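PDB 3OFK: nodulation protein S from Bradyrhizobium sp., which probably transfers a methyl group from S-adenosylmethionine to nitrogen during synthesis of Nod factors, the lipochitooligosaccharide signals of root-nodule symbiosis. Local coordinates for residues N12-Q15 with S16-E20; R36-H39 with T40-R44; D157-C160 with R161-H165. One frame throughout, in Å; residues are numbered along the deposited sequence.

Interaction 1 of 3, residues N12-Q15 with S16-E20; sequences NTYQ and SLERE. With SAH (S-adenosyl-L-homocysteine), chain E.
Tyr14 O accepts from Glu18 N at 2.9 Å, and Thr13 O from Leu17 N at 3.0 Å. These two backbone bonds are nearly straight. Ser16 N to Asn12 O and Arg19 N to Gln15 O extend the same i to i+4 pattern. At the start of the helix Asn12 is the N-cap. Its OD1 takes the amide hydrogen of Gln15 N at 2.9 Å, so an early NH without a helical carbonyl partner is satisfied.

The side-chain contacts lie mostly at the surface. Tyr14 CG stands anti to the backbone N (chi1 174°), and Glu18 CG does the same one turn on. The ring and the carboxylate therefore come together, with Tyr14 CE2 3.7 Å from Glu18 CD. Their planes are 72° apart. The amide oxygen of Gln15 turns back to Asp11 N.

Leu17, the buried residue here, makes van der Waals contact with SAH. Leu17 CG lies 3.5 Å from SAH O2', and Leu17 CD2 lies 3.5 Å from SAH C8, so the leucine spans ribose and adenine. This is an N-capped helix start whose inner side lines the nucleoside end of the SAH pocket.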
ATOM      1  N   ASN A  12      -4.689 -19.788   4.446  1.00 56.04           N
ATOM      2  CA  ASN A  12      -4.021 -18.712   5.128  1.00 54.99           C
ATOM      3  C   ASN A  12      -3.668 -17.576   4.176  1.00 52.39           C
ATOM      4  O   ASN A  12      -3.789 -17.692   2.960  1.00 52.35           O
ATOM      5  CB  ASN A  12      -2.764 -19.235   5.850  1.00 54.99           C
ATOM      6  CG  ASN A  12      -1.758 -19.884   4.897  1.00 55.02           C
ATOM      7  OD1 ASN A  12      -1.220 -19.242   3.988  1.00 55.86           O
ATOM      8  ND2 ASN A  12      -1.493 -21.161   5.118  1.00 62.26           N
ATOM      9  N   THR A  13      -3.241 -16.465   4.747  1.00 50.94           N
ATOM     10  CA  THR A  13      -3.009 -15.270   3.955  1.00 49.38           C
ATOM     11  C   THR A  13      -1.786 -15.466   3.037  1.00 47.37           C
ATOM     12  O   THR A  13      -1.771 -14.960   1.916  1.00 45.83           O
ATOM     13  CB  THR A  13      -2.913 -14.004   4.868  1.00 48.94           C
ATOM     14  OG1 THR A  13      -4.186 -13.786   5.500  1.00 52.78           O
ATOM     15  CG2 THR A  13      -2.505 -12.780   4.083  1.00 46.11           C
ATOM     16  N   TYR A  14      -0.797 -16.236   3.470  1.00 47.34           N
ATOM     17  CA  TYR A  14       0.323 -16.517   2.569  1.00 46.62           C
ATOM     18  C   TYR A  14      -0.195 -17.122   1.254  1.00 46.21           C
ATOM     19  O   TYR A  14       0.173 -16.678   0.174  1.00 44.33           O
ATOM     20  CB  TYR A  14       1.384 -17.426   3.233  1.00 47.30           C
ATOM     21  CG  TYR A  14       2.485 -17.852   2.280  1.00 53.53           C
ATOM     22  CD1 TYR A  14       3.730 -17.209   2.285  1.00 60.09           C
ATOM     23  CD2 TYR A  14       2.278 -18.897   1.350  1.00 60.39           C
ATOM     24  CE1 TYR A  14       4.741 -17.585   1.392  1.00 64.90           C
ATOM     25  CE2 TYR A  14       3.280 -19.276   0.445  1.00 64.52           C
ATOM     26  CZ  TYR A  14       4.511 -18.618   0.477  1.00 66.63           C
ATOM     27  OH  TYR A  14       5.511 -18.971  -0.399  1.00 71.42           O
ATOM     28  N   GLN A  15      -1.049 -18.136   1.342  1.00 48.52           N
ATOM     29  CA  GLN A  15      -1.527 -18.829   0.142  1.00 49.93           C
ATOM     30  C   GLN A  15      -2.393 -17.920  -0.740  1.00 49.54           C
ATOM     31  O   GLN A  15      -2.380 -18.023  -1.967  1.00 49.78           O
ATOM     32  CB  GLN A  15      -2.307 -20.077   0.530  1.00 53.19           C
ATOM     33  CG  GLN A  15      -1.479 -21.149   1.246  1.00 54.54           C
ATOM     34  CD  GLN A  15      -2.335 -22.329   1.671  1.00 63.06           C
ATOM     35  OE1 GLN A  15      -3.555 -22.274   1.584  1.00 67.13           O
ATOM     36  NE2 GLN A  15      -1.695 -23.402   2.127  1.00 63.54           N
ATOM     37  N   SER A  16      -3.131 -17.022  -0.095  1.00 48.75           N
ATOM     38  CA  SER A  16      -3.941 -16.043  -0.778  1.00 47.95           C
ATOM     39  C   SER A  16      -3.060 -15.152  -1.653  1.00 46.03           C
ATOM     40  O   SER A  16      -3.331 -14.955  -2.848  1.00 45.80           O
ATOM     41  CB  SER A  16      -4.700 -15.200   0.255  1.00 48.00           C
ATOM     42  OG  SER A  16      -5.429 -14.170  -0.376  1.00 47.74           O
ATOM     43  N   LEU A  17      -2.010 -14.616  -1.033  1.00 44.29           N
ATOM     44  CA  LEU A  17      -1.020 -13.792  -1.701  1.00 42.46           C
ATOM     45  C   LEU A  17      -0.343 -14.545  -2.870  1.00 43.06           C
ATOM     46  O   LEU A  17      -0.285 -14.028  -3.996  1.00 42.58           O
ATOM     47  CB  LEU A  17       0.013 -13.340  -0.659  1.00 40.87           C
ATOM     48  CG  LEU A  17      -0.152 -11.956  -0.024  1.00 43.51           C
ATOM     49  CD1 LEU A  17      -1.577 -11.460   0.047  1.00 33.60           C
ATOM     50  CD2 LEU A  17       0.545 -11.803   1.335  1.00 38.72           C
ATOM     51  N   GLU A  18       0.158 -15.743  -2.573  1.00 42.83           N
ATOM     52  CA  GLU A  18       0.878 -16.614  -3.522  1.00 44.52           C
ATOM     53  C   GLU A  18       0.001 -16.937  -4.748  1.00 45.69           C
ATOM     54  O   GLU A  18       0.460 -17.021  -5.887  1.00 44.89           O
ATOM     55  CB  GLU A  18       1.277 -17.913  -2.790  1.00 44.86           C
ATOM     56  CG  GLU A  18       1.891 -19.024  -3.639  1.00 52.40           C
ATOM     57  CD  GLU A  18       2.035 -20.359  -2.875  1.00 63.51           C
ATOM     58  OE1 GLU A  18       1.045 -20.837  -2.256  1.00 65.81           O
ATOM     59  OE2 GLU A  18       3.145 -20.935  -2.904  1.00 67.78           O
ATOM     60  N   ARG A  19      -1.274 -17.098  -4.491  1.00 47.17           N
ATOM     61  CA  ARG A  19      -2.217 -17.376  -5.570  1.00 50.16           C
ATOM     62  C   ARG A  19      -2.414 -16.165  -6.480  1.00 48.90           C
ATOM     63  O   ARG A  19      -2.368 -16.303  -7.711  1.00 51.10           O
ATOM     64  CB  ARG A  19      -3.538 -17.828  -4.993  1.00 52.27           C
ATOM     65  CG  ARG A  19      -3.479 -19.258  -4.465  1.00 59.26           C
ATOM     66  CD  ARG A  19      -3.639 -20.299  -5.579  1.00 73.72           C
ATOM     67  NE  ARG A  19      -4.254 -21.540  -5.077  1.00 86.09           N
ATOM     68  CZ  ARG A  19      -5.566 -21.740  -4.911  1.00 95.03           C
ATOM     69  NH1 ARG A  19      -6.452 -20.789  -5.206  1.00 96.79           N
ATOM     70  NH2 ARG A  19      -6.005 -22.910  -4.443  1.00102.83           N
ATOM     71  N   GLU A  20      -2.625 -14.991  -5.891  1.00 46.68           N
ATOM     72  CA  GLU A  20      -2.799 -13.770  -6.697  1.00 45.91           C
ATOM     73  C   GLU A  20      -1.539 -13.436  -7.469  1.00 44.21           C
ATOM     74  O   GLU A  20      -1.611 -12.974  -8.610  1.00 43.63           O
ATOM     75  CB  GLU A  20      -3.197 -12.551  -5.854  1.00 44.13           C
ATOM     76  CG  GLU A  20      -4.666 -12.355  -5.646  1.00 47.07           C
ATOM     77  CD  GLU A  20      -5.461 -12.012  -6.898  1.00 53.35           C
ATOM     78  OE1 GLU A  20      -4.898 -11.672  -7.967  1.00 52.41           O
ATOM     79  OE2 GLU A  20      -6.694 -12.090  -6.800  1.00 62.82           O
TER
HETATM   80  N   SAH E 217       0.279  -1.339  -2.949  1.00 32.84           N
HETATM   81  CA  SAH E 217      -0.017  -1.929  -4.250  1.00 33.52           C
HETATM   82  CB  SAH E 217      -0.172  -3.441  -4.109  1.00 32.17           C
HETATM   83  CG  SAH E 217      -1.339  -3.998  -3.309  1.00 34.19           C
HETATM   84  SD  SAH E 217      -1.539  -5.811  -3.402  1.00 34.45           S
HETATM   85  C   SAH E 217      -1.254  -1.330  -4.939  1.00 33.78           C
HETATM   86  O   SAH E 217      -2.053  -0.626  -4.318  1.00 33.87           O
HETATM   87  OXT SAH E 217      -1.468  -1.544  -6.131  1.00 32.80           O
HETATM   88  C5' SAH E 217      -0.885  -6.151  -1.735  1.00 33.43           C
HETATM   89  C4' SAH E 217       0.599  -6.429  -1.589  1.00 35.23           C
HETATM   90  O4' SAH E 217       0.927  -6.409  -0.201  1.00 32.34           O
HETATM   91  C3' SAH E 217       1.041  -7.785  -2.136  1.00 32.65           C
HETATM   92  O3' SAH E 217       2.260  -7.635  -2.877  1.00 31.55           O
HETATM   93  C2' SAH E 217       1.254  -8.614  -0.859  1.00 31.85           C
HETATM   94  O2' SAH E 217       2.218  -9.624  -1.029  1.00 32.22           O
HETATM   95  C1' SAH E 217       1.722  -7.546   0.091  1.00 30.19           C
HETATM   96  N9  SAH E 217       1.627  -7.813   1.545  1.00 31.03           N
HETATM   97  C8  SAH E 217       0.607  -8.436   2.218  1.00 31.85           C
HETATM   98  N7  SAH E 217       0.904  -8.421   3.535  1.00 26.12           N
HETATM   99  C5  SAH E 217       2.082  -7.800   3.719  1.00 34.67           C
HETATM  100  C6  SAH E 217       2.768  -7.500   4.897  1.00 31.12           C
HETATM  101  N6  SAH E 217       2.276  -7.959   6.082  1.00 31.78           N
HETATM  102  N1  SAH E 217       3.965  -6.836   4.793  1.00 36.19           N
HETATM  103  C2  SAH E 217       4.431  -6.433   3.546  1.00 37.13           C
HETATM  104  N3  SAH E 217       3.713  -6.715   2.389  1.00 32.93           N
HETATM  105  C4  SAH E 217       2.538  -7.377   2.476  1.00 31.74           C

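Interaction 2 of 3, residues R36-H39 with T40-R44; sequences RERH and TQLLR. With SAH (S-adenosyl-L-homocysteine), chain E.
Arg38 and His39, neighbours in helix 33-46, both reach the SAH carboxylate. Arg38 meets the carboxylate with the edge of its guanidinium. Arg38 NH1 donates to SAH O at 2.8 Å, and Arg38 NH2 gives longer bonds to both carboxylate oxygens. The arginine chain leaves with CG anti to the backbone N (chi1 -173°) and bends only at chi3, which carries the guanidinium up to the ligand. Arg38 NE is paired with Glu35 in a salt bridge, which helps fix the turn of the group. Leu42 CD2 comes within 4.5 Å of Arg38 NH1, obliquely.

His39 comes to OXT, which it shares with Arg38 NH2, with that oxygen at the edge of its ring. His39 NE2 donates to SAH OXT at 2.8 Å with an N-H...O angle of 166°. His39 CD2 lies over one face of the Arg38 guanidinium, toward its rim. NE2 carries the hydrogen given to OXT, and ND1 is hydrogen-bonded to Lys68 NZ.

On the outer side Glu37 and Gln41 run side by side, their carboxylate and amide planes 85° apart. They do not bond directly. A water joins them, donating to Glu37 OE2 at 2.7 Å and accepting a weak bond from Gln41 NE2. Gln41 OE1 is gripped side-on by Arg44, through NE at 2.9 Å and NH2 at 2.7 Å, with OE1 in the guanidinium plane.

Backbone i to i+4 bonds hold the turns, among them Leu42 N to Arg38 O at 2.7 Å. Helix 33-46 lies against the sheet: Leu42 touches strands 115-121 and 196-203, and Gln41 touches strand 181-189. Leu43 and His39 face helix 64-69, where Phe65 meets the His39 ring edge-to-face.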
ATOM      1  N   ARG A  36      -6.768   1.245 -12.130  1.00 45.71           N
ATOM      2  CA  ARG A  36      -5.991   2.310 -12.783  1.00 46.36           C
ATOM      3  C   ARG A  36      -6.328   3.688 -12.185  1.00 46.78           C
ATOM      4  O   ARG A  36      -5.404   4.448 -11.871  1.00 43.97           O
ATOM      5  CB  ARG A  36      -6.151   2.297 -14.324  1.00 49.00           C
ATOM      6  CG  ARG A  36      -5.550   1.057 -15.023  1.00 52.62           C
ATOM      7  CD  ARG A  36      -5.544   1.178 -16.587  1.00 56.51           C
ATOM      8  NE  ARG A  36      -6.889   1.266 -17.204  1.00 65.67           N
ATOM      9  CZ  ARG A  36      -7.605   0.241 -17.697  1.00 66.26           C
ATOM     10  NH1 ARG A  36      -7.166  -1.013 -17.651  1.00 70.37           N
ATOM     11  NH2 ARG A  36      -8.786   0.471 -18.251  1.00 67.57           N
ATOM     12  N   GLU A  37      -7.639   3.983 -12.009  1.00 48.69           N
ATOM     13  CA  GLU A  37      -8.102   5.244 -11.378  1.00 49.86           C
ATOM     14  C   GLU A  37      -7.615   5.365  -9.923  1.00 47.22           C
ATOM     15  O   GLU A  37      -7.230   6.450  -9.482  1.00 46.15           O
ATOM     16  CB  GLU A  37      -9.631   5.422 -11.399  1.00 52.35           C
ATOM     17  CG  GLU A  37      -9.998   6.911 -11.452  1.00 58.36           C
ATOM     18  CD  GLU A  37     -11.299   7.283 -10.772  1.00 69.37           C
ATOM     19  OE1 GLU A  37     -12.292   6.526 -10.894  1.00 68.80           O
ATOM     20  OE2 GLU A  37     -11.325   8.358 -10.122  1.00 71.88           O
ATOM     21  N   ARG A  38      -7.631   4.254  -9.195  1.00 45.95           N
ATOM     22  CA  ARG A  38      -7.096   4.257  -7.832  1.00 45.37           C
ATOM     23  C   ARG A  38      -5.621   4.640  -7.793  1.00 43.42           C
ATOM     24  O   ARG A  38      -5.195   5.447  -6.960  1.00 42.62           O
ATOM     25  CB  ARG A  38      -7.273   2.887  -7.165  1.00 44.36           C
ATOM     26  CG  ARG A  38      -6.904   2.873  -5.722  1.00 42.90           C
ATOM     27  CD  ARG A  38      -7.234   1.523  -5.088  1.00 41.71           C
ATOM     28  NE  ARG A  38      -6.494   0.412  -5.687  1.00 37.96           N
ATOM     29  CZ  ARG A  38      -5.200   0.113  -5.459  1.00 43.46           C
ATOM     30  NH1 ARG A  38      -4.423   0.831  -4.641  1.00 39.95           N
ATOM     31  NH2 ARG A  38      -4.671  -0.936  -6.071  1.00 40.31           N
ATOM     32  N   HIS A  39      -4.857   4.024  -8.692  1.00 42.33           N
ATOM     33  CA  HIS A  39      -3.469   4.348  -8.878  1.00 40.68           C
ATOM     34  C   HIS A  39      -3.217   5.784  -9.284  1.00 41.93           C
ATOM     35  O   HIS A  39      -2.231   6.376  -8.854  1.00 40.84           O
ATOM     36  CB  HIS A  39      -2.857   3.419  -9.923  1.00 40.58           C
ATOM     37  CG  HIS A  39      -2.444   2.092  -9.385  1.00 39.22           C
ATOM     38  ND1 HIS A  39      -1.664   1.212 -10.108  1.00 42.05           N
ATOM     39  CD2 HIS A  39      -2.635   1.520  -8.175  1.00 38.92           C
ATOM     40  CE1 HIS A  39      -1.436   0.134  -9.381  1.00 37.52           C
ATOM     41  NE2 HIS A  39      -1.997   0.306  -8.197  1.00 35.02           N
ATOM     42  N   THR A  40      -4.086   6.332 -10.127  1.00 43.66           N
ATOM     43  CA  THR A  40      -4.014   7.750 -10.498  1.00 45.77           C
ATOM     44  C   THR A  40      -4.146   8.612  -9.242  1.00 45.76           C
ATOM     45  O   THR A  40      -3.315   9.498  -9.019  1.00 44.50           O
ATOM     46  CB  THR A  40      -5.066   8.121 -11.574  1.00 48.63           C
ATOM     47  OG1 THR A  40      -4.830   7.341 -12.758  1.00 45.50           O
ATOM     48  CG2 THR A  40      -4.996   9.597 -11.921  1.00 49.87           C
ATOM     49  N   GLN A  41      -5.147   8.311  -8.401  1.00 45.68           N
ATOM     50  CA  GLN A  41      -5.309   9.031  -7.130  1.00 46.56           C
ATOM     51  C   GLN A  41      -4.150   8.824  -6.174  1.00 44.42           C
ATOM     52  O   GLN A  41      -3.638   9.754  -5.562  1.00 45.21           O
ATOM     53  CB  GLN A  41      -6.613   8.621  -6.419  1.00 47.92           C
ATOM     54  CG  GLN A  41      -7.899   9.098  -7.109  1.00 48.15           C
ATOM     55  CD  GLN A  41      -7.886  10.566  -7.450  1.00 54.17           C
ATOM     56  OE1 GLN A  41      -7.359  11.389  -6.693  1.00 51.00           O
ATOM     57  NE2 GLN A  41      -8.473  10.913  -8.602  1.00 53.76           N
ATOM     58  N   LEU A  42      -3.747   7.589  -6.031  1.00 43.07           N
ATOM     59  CA  LEU A  42      -2.592   7.278  -5.198  1.00 41.32           C
ATOM     60  C   LEU A  42      -1.319   8.059  -5.656  1.00 41.13           C
ATOM     61  O   LEU A  42      -0.624   8.649  -4.827  1.00 40.08           O
ATOM     62  CB  LEU A  42      -2.373   5.754  -5.183  1.00 41.29           C
ATOM     63  CG  LEU A  42      -1.616   5.182  -3.997  1.00 38.41           C
ATOM     64  CD1 LEU A  42      -2.503   5.192  -2.744  1.00 38.96           C
ATOM     65  CD2 LEU A  42      -1.118   3.792  -4.291  1.00 40.35           C
ATOM     66  N   LEU A  43      -1.040   8.093  -6.966  1.00 40.64           N
ATOM     67  CA  LEU A  43       0.108   8.850  -7.479  1.00 40.02           C
ATOM     68  C   LEU A  43      -0.111  10.364  -7.328  1.00 41.39           C
ATOM     69  O   LEU A  43       0.823  11.050  -6.965  1.00 41.20           O
ATOM     70  CB  LEU A  43       0.453   8.500  -8.939  1.00 39.64           C
ATOM     71  CG  LEU A  43       1.778   9.060  -9.493  1.00 40.37           C
ATOM     72  CD1 LEU A  43       2.994   8.556  -8.728  1.00 34.34           C
ATOM     73  CD2 LEU A  43       1.955   8.721 -10.938  1.00 41.51           C
ATOM     74  N   ARG A  44      -1.335  10.865  -7.560  1.00 43.57           N
ATOM     75  CA  ARG A  44      -1.604  12.300  -7.414  1.00 45.30           C
ATOM     76  C   ARG A  44      -1.276  12.727  -5.992  1.00 44.93           C
ATOM     77  O   ARG A  44      -0.600  13.738  -5.781  1.00 44.85           O
ATOM     78  CB  ARG A  44      -3.068  12.676  -7.743  1.00 47.54           C
ATOM     79  CG  ARG A  44      -3.402  14.153  -7.499  1.00 51.18           C
ATOM     80  CD  ARG A  44      -4.866  14.481  -7.796  1.00 56.83           C
ATOM     81  NE  ARG A  44      -5.788  13.774  -6.901  1.00 61.39           N
ATOM     82  CZ  ARG A  44      -6.091  14.156  -5.659  1.00 59.90           C
ATOM     83  NH1 ARG A  44      -5.540  15.242  -5.134  1.00 58.14           N
ATOM     84  NH2 ARG A  44      -6.948  13.443  -4.927  1.00 58.73           N
TER
HETATM   85  N   SAH E 217       0.279  -1.339  -2.949  1.00 32.84           N
HETATM   86  CA  SAH E 217      -0.017  -1.929  -4.250  1.00 33.52           C
HETATM   87  CB  SAH E 217      -0.172  -3.441  -4.109  1.00 32.17           C
HETATM   88  CG  SAH E 217      -1.339  -3.998  -3.309  1.00 34.19           C
HETATM   89  SD  SAH E 217      -1.539  -5.811  -3.402  1.00 34.45           S
HETATM   90  C   SAH E 217      -1.254  -1.330  -4.939  1.00 33.78           C
HETATM   91  O   SAH E 217      -2.053  -0.626  -4.318  1.00 33.87           O
HETATM   92  OXT SAH E 217      -1.468  -1.544  -6.131  1.00 32.80           O
HETATM   93  C5' SAH E 217      -0.885  -6.151  -1.735  1.00 33.43           C
HETATM   94  C4' SAH E 217       0.599  -6.429  -1.589  1.00 35.23           C
HETATM   95  O4' SAH E 217       0.927  -6.409  -0.201  1.00 32.34           O
HETATM   96  C3' SAH E 217       1.041  -7.785  -2.136  1.00 32.65           C
HETATM   97  O3' SAH E 217       2.260  -7.635  -2.877  1.00 31.55           O
HETATM   98  C2' SAH E 217       1.254  -8.614  -0.859  1.00 31.85           C
HETATM   99  O2' SAH E 217       2.218  -9.624  -1.029  1.00 32.22           O
HETATM  100  C1' SAH E 217       1.722  -7.546   0.091  1.00 30.19           C
HETATM  101  N9  SAH E 217       1.627  -7.813   1.545  1.00 31.03           N
HETATM  102  C8  SAH E 217       0.607  -8.436   2.218  1.00 31.85           C
HETATM  103  N7  SAH E 217       0.904  -8.421   3.535  1.00 26.12           N
HETATM  104  C5  SAH E 217       2.082  -7.800   3.719  1.00 34.67           C
HETATM  105  C6  SAH E 217       2.768  -7.500   4.897  1.00 31.12           C
HETATM  106  N6  SAH E 217       2.276  -7.959   6.082  1.00 31.78           N
HETATM  107  N1  SAH E 217       3.965  -6.836   4.793  1.00 36.19           N
HETATM  108  C2  SAH E 217       4.431  -6.433   3.546  1.00 37.13           C
HETATM  109  N3  SAH E 217       3.713  -6.715   2.389  1.00 32.93           N
HETATM  110  C4  SAH E 217       2.538  -7.377   2.476  1.00 31.74           C
HETATM  111  O   HOH W   1     -10.090  10.690 -10.860  1.00 41.01           O

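Interaction 3 of 3, residues D157-C160 with R161-H165; sequences DATC and RRWGH
Cys160 O takes His165 N at 2.9 Å across the end of the helix, while Gly164 N bonds back to Arg161 O at 3.1 Å. With the positive phi of Gly164 (88°), these two bonds form a Schellman motif that closes helix 157-162. A side chain at that position would press on the preceding carbonyl oxygen, which explains the glycine.

Thr159 and Trp163 lie side by side and point the same way. The Thr159 methyl, CG2, sits over the face of the indole, 3.5 Å from the centroid of the six-membered ring and 14° off its normal, a CH-pi contact. Placing CG2 anti to the backbone N turns the methyl to the ring face. The carbonyl of Thr159 lies over the same indole, near its five-membered part. Asp194 accepts a weak hydrogen bond from Trp163 NE1 and forms a salt bridge with Arg162 NH2. With an alanine at Trp163, the Thr159 methyl would probably lose the ring that covers it, the weak bond to Asp194 would go, and a gap would open beside Ala155 of strand 148-155.

The two arginines lie along the helix in different ways. Arg161 folds back, bent at chi3, so that its guanidinium lays one face over Ala158 CA. Arg161 NH1 is 3.6 Å from Asp157 CB, but there is no salt bridge to the Asp157 carboxylate. Asp157 OD2 is hydrogen-bonded to Thr171 OG1, and Asp157 OD1 accepts from Gly168 N. Arg162 passes obliquely by Thr159, with Arg162 NH1 3.7 Å from Thr159 CA. The His165 ring meets Tyr125 and Tyr126, and His165 CB rests 3.4 Å from Cys160 O.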
ATOM      1  N   ASP A 157     -13.920  -0.508   5.524  1.00 47.70           N
ATOM      2  CA  ASP A 157     -14.145  -1.470   6.616  1.00 48.35           C
ATOM      3  C   ASP A 157     -15.109  -2.615   6.244  1.00 50.87           C
ATOM      4  O   ASP A 157     -14.764  -3.816   6.408  1.00 50.43           O
ATOM      5  CB  ASP A 157     -14.707  -0.734   7.855  1.00 49.44           C
ATOM      6  CG  ASP A 157     -13.648   0.057   8.619  1.00 48.34           C
ATOM      7  OD1 ASP A 157     -12.455  -0.072   8.296  1.00 46.40           O
ATOM      8  OD2 ASP A 157     -14.017   0.815   9.570  1.00 48.09           O
ATOM      9  N   ALA A 158     -16.307  -2.234   5.775  1.00 51.96           N
ATOM     10  CA  ALA A 158     -17.363  -3.175   5.414  1.00 54.61           C
ATOM     11  C   ALA A 158     -16.893  -4.127   4.339  1.00 54.56           C
ATOM     12  O   ALA A 158     -17.149  -5.324   4.409  1.00 55.52           O
ATOM     13  CB  ALA A 158     -18.582  -2.428   4.913  1.00 56.54           C
ATOM     14  N   THR A 159     -16.240  -3.585   3.320  1.00 54.22           N
ATOM     15  CA  THR A 159     -15.723  -4.408   2.225  1.00 54.33           C
ATOM     16  C   THR A 159     -14.672  -5.363   2.764  1.00 52.61           C
ATOM     17  O   THR A 159     -14.665  -6.542   2.425  1.00 53.12           O
ATOM     18  CB  THR A 159     -15.071  -3.567   1.111  1.00 53.83           C
ATOM     19  OG1 THR A 159     -16.080  -2.882   0.352  1.00 54.31           O
ATOM     20  CG2 THR A 159     -14.244  -4.478   0.173  1.00 51.90           C
ATOM     21  N   CYS A 160     -13.784  -4.830   3.606  1.00 51.16           N
ATOM     22  CA  CYS A 160     -12.703  -5.624   4.196  1.00 49.88           C
ATOM     23  C   CYS A 160     -13.252  -6.758   5.057  1.00 51.66           C
ATOM     24  O   CYS A 160     -12.726  -7.858   5.038  1.00 51.51           O
ATOM     25  CB  CYS A 160     -11.766  -4.743   5.006  1.00 47.47           C
ATOM     26  SG  CYS A 160     -10.651  -3.871   3.969  1.00 43.98           S
ATOM     27  N   ARG A 161     -14.322  -6.485   5.785  1.00 54.01           N
ATOM     28  CA  ARG A 161     -14.942  -7.492   6.638  1.00 56.51           C
ATOM     29  C   ARG A 161     -15.639  -8.576   5.811  1.00 58.69           C
ATOM     30  O   ARG A 161     -15.611  -9.752   6.183  1.00 59.27           O
ATOM     31  CB  ARG A 161     -15.923  -6.851   7.618  1.00 57.86           C
ATOM     32  CG  ARG A 161     -15.267  -6.158   8.820  1.00 60.22           C
ATOM     33  CD  ARG A 161     -16.305  -5.889   9.932  1.00 67.91           C
ATOM     34  NE  ARG A 161     -17.566  -5.337   9.398  1.00 73.64           N
ATOM     35  CZ  ARG A 161     -17.824  -4.039   9.186  1.00 72.55           C
ATOM     36  NH1 ARG A 161     -16.921  -3.101   9.472  1.00 69.07           N
ATOM     37  NH2 ARG A 161     -19.004  -3.676   8.687  1.00 71.12           N
ATOM     38  N   ARG A 162     -16.238  -8.178   4.689  1.00 59.85           N
ATOM     39  CA  ARG A 162     -16.811  -9.124   3.740  1.00 62.19           C
ATOM     40  C   ARG A 162     -15.709 -10.002   3.145  1.00 60.75           C
ATOM     41  O   ARG A 162     -15.947 -11.167   2.825  1.00 62.03           O
ATOM     42  CB  ARG A 162     -17.578  -8.387   2.629  1.00 64.26           C
ATOM     43  CG  ARG A 162     -18.816  -9.120   2.140  1.00 68.71           C
ATOM     44  CD  ARG A 162     -19.661  -8.295   1.158  1.00 74.56           C
ATOM     45  NE  ARG A 162     -18.877  -7.568   0.146  1.00 76.68           N
ATOM     46  CZ  ARG A 162     -18.615  -6.255   0.165  1.00 78.76           C
ATOM     47  NH1 ARG A 162     -19.063  -5.472   1.148  1.00 78.33           N
ATOM     48  NH2 ARG A 162     -17.889  -5.713  -0.809  1.00 77.67           N
ATOM     49  N   TRP A 163     -14.498  -9.452   3.020  1.00 57.43           N
ATOM     50  CA  TRP A 163     -13.364 -10.234   2.527  1.00 56.37           C
ATOM     51  C   TRP A 163     -12.721 -11.144   3.584  1.00 55.21           C
ATOM     52  O   TRP A 163     -11.719 -11.790   3.298  1.00 55.05           O
ATOM     53  CB  TRP A 163     -12.286  -9.323   1.924  1.00 54.53           C
ATOM     54  CG  TRP A 163     -12.666  -8.666   0.626  1.00 56.13           C
ATOM     55  CD1 TRP A 163     -13.689  -9.014  -0.227  1.00 60.85           C
ATOM     56  CD2 TRP A 163     -11.987  -7.572   0.010  1.00 55.01           C
ATOM     57  NE1 TRP A 163     -13.688  -8.176  -1.322  1.00 61.61           N
ATOM     58  CE2 TRP A 163     -12.650  -7.288  -1.199  1.00 57.00           C
ATOM     59  CE3 TRP A 163     -10.885  -6.783   0.383  1.00 54.87           C
ATOM     60  CZ2 TRP A 163     -12.256  -6.251  -2.041  1.00 57.06           C
ATOM     61  CZ3 TRP A 163     -10.493  -5.757  -0.456  1.00 52.63           C
ATOM     62  CH2 TRP A 163     -11.183  -5.496  -1.656  1.00 54.68           C
ATOM     63  N   GLY A 164     -13.283 -11.189   4.788  1.00 55.13           N
ATOM     64  CA  GLY A 164     -12.734 -11.991   5.878  1.00 54.93           C
ATOM     65  C   GLY A 164     -11.690 -11.288   6.732  1.00 52.50           C
ATOM     66  O   GLY A 164     -11.136 -11.892   7.649  1.00 52.79           O
ATOM     67  N   HIS A 165     -11.406 -10.020   6.443  1.00 50.52           N
ATOM     68  CA  HIS A 165     -10.384  -9.291   7.198  1.00 48.28           C
ATOM     69  C   HIS A 165     -11.002  -8.526   8.353  1.00 48.21           C
ATOM     70  O   HIS A 165     -12.225  -8.541   8.549  1.00 50.99           O
ATOM     71  CB  HIS A 165      -9.559  -8.387   6.275  1.00 46.45           C
ATOM     72  CG  HIS A 165      -8.987  -9.109   5.092  1.00 48.40           C
ATOM     73  ND1 HIS A 165      -8.168 -10.214   5.212  1.00 47.88           N
ATOM     74  CD2 HIS A 165      -9.131  -8.888   3.761  1.00 53.00           C
ATOM     75  CE1 HIS A 165      -7.842 -10.648   4.007  1.00 54.07           C
ATOM     76  NE2 HIS A 165      -8.401  -9.854   3.110  1.00 54.17           N
TER

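In the fold
All three contacts are local, each within a single helix or its end, and none touches another. Interaction 1 is a surface contact; interactions 2 and 3 are partly buried. Interactions 1 and 2 hold opposite ends of SAH. Helix 13-21 offers a nonpolar leucine to the nucleoside, while helix 33-46 offers charge and hydrogen bonds to the carboxylate. Their centres lie about 25 Å apart. Interaction 3 follows strand 148-155 and stays off the ligand, the His165 side chain being about 9 Å from SAH. Its contacts are backbone capping bonds and a methyl on an indole face. Interaction 1 caps a helix start and interaction 3 a helix end, whereas interaction 2 lies within a helix.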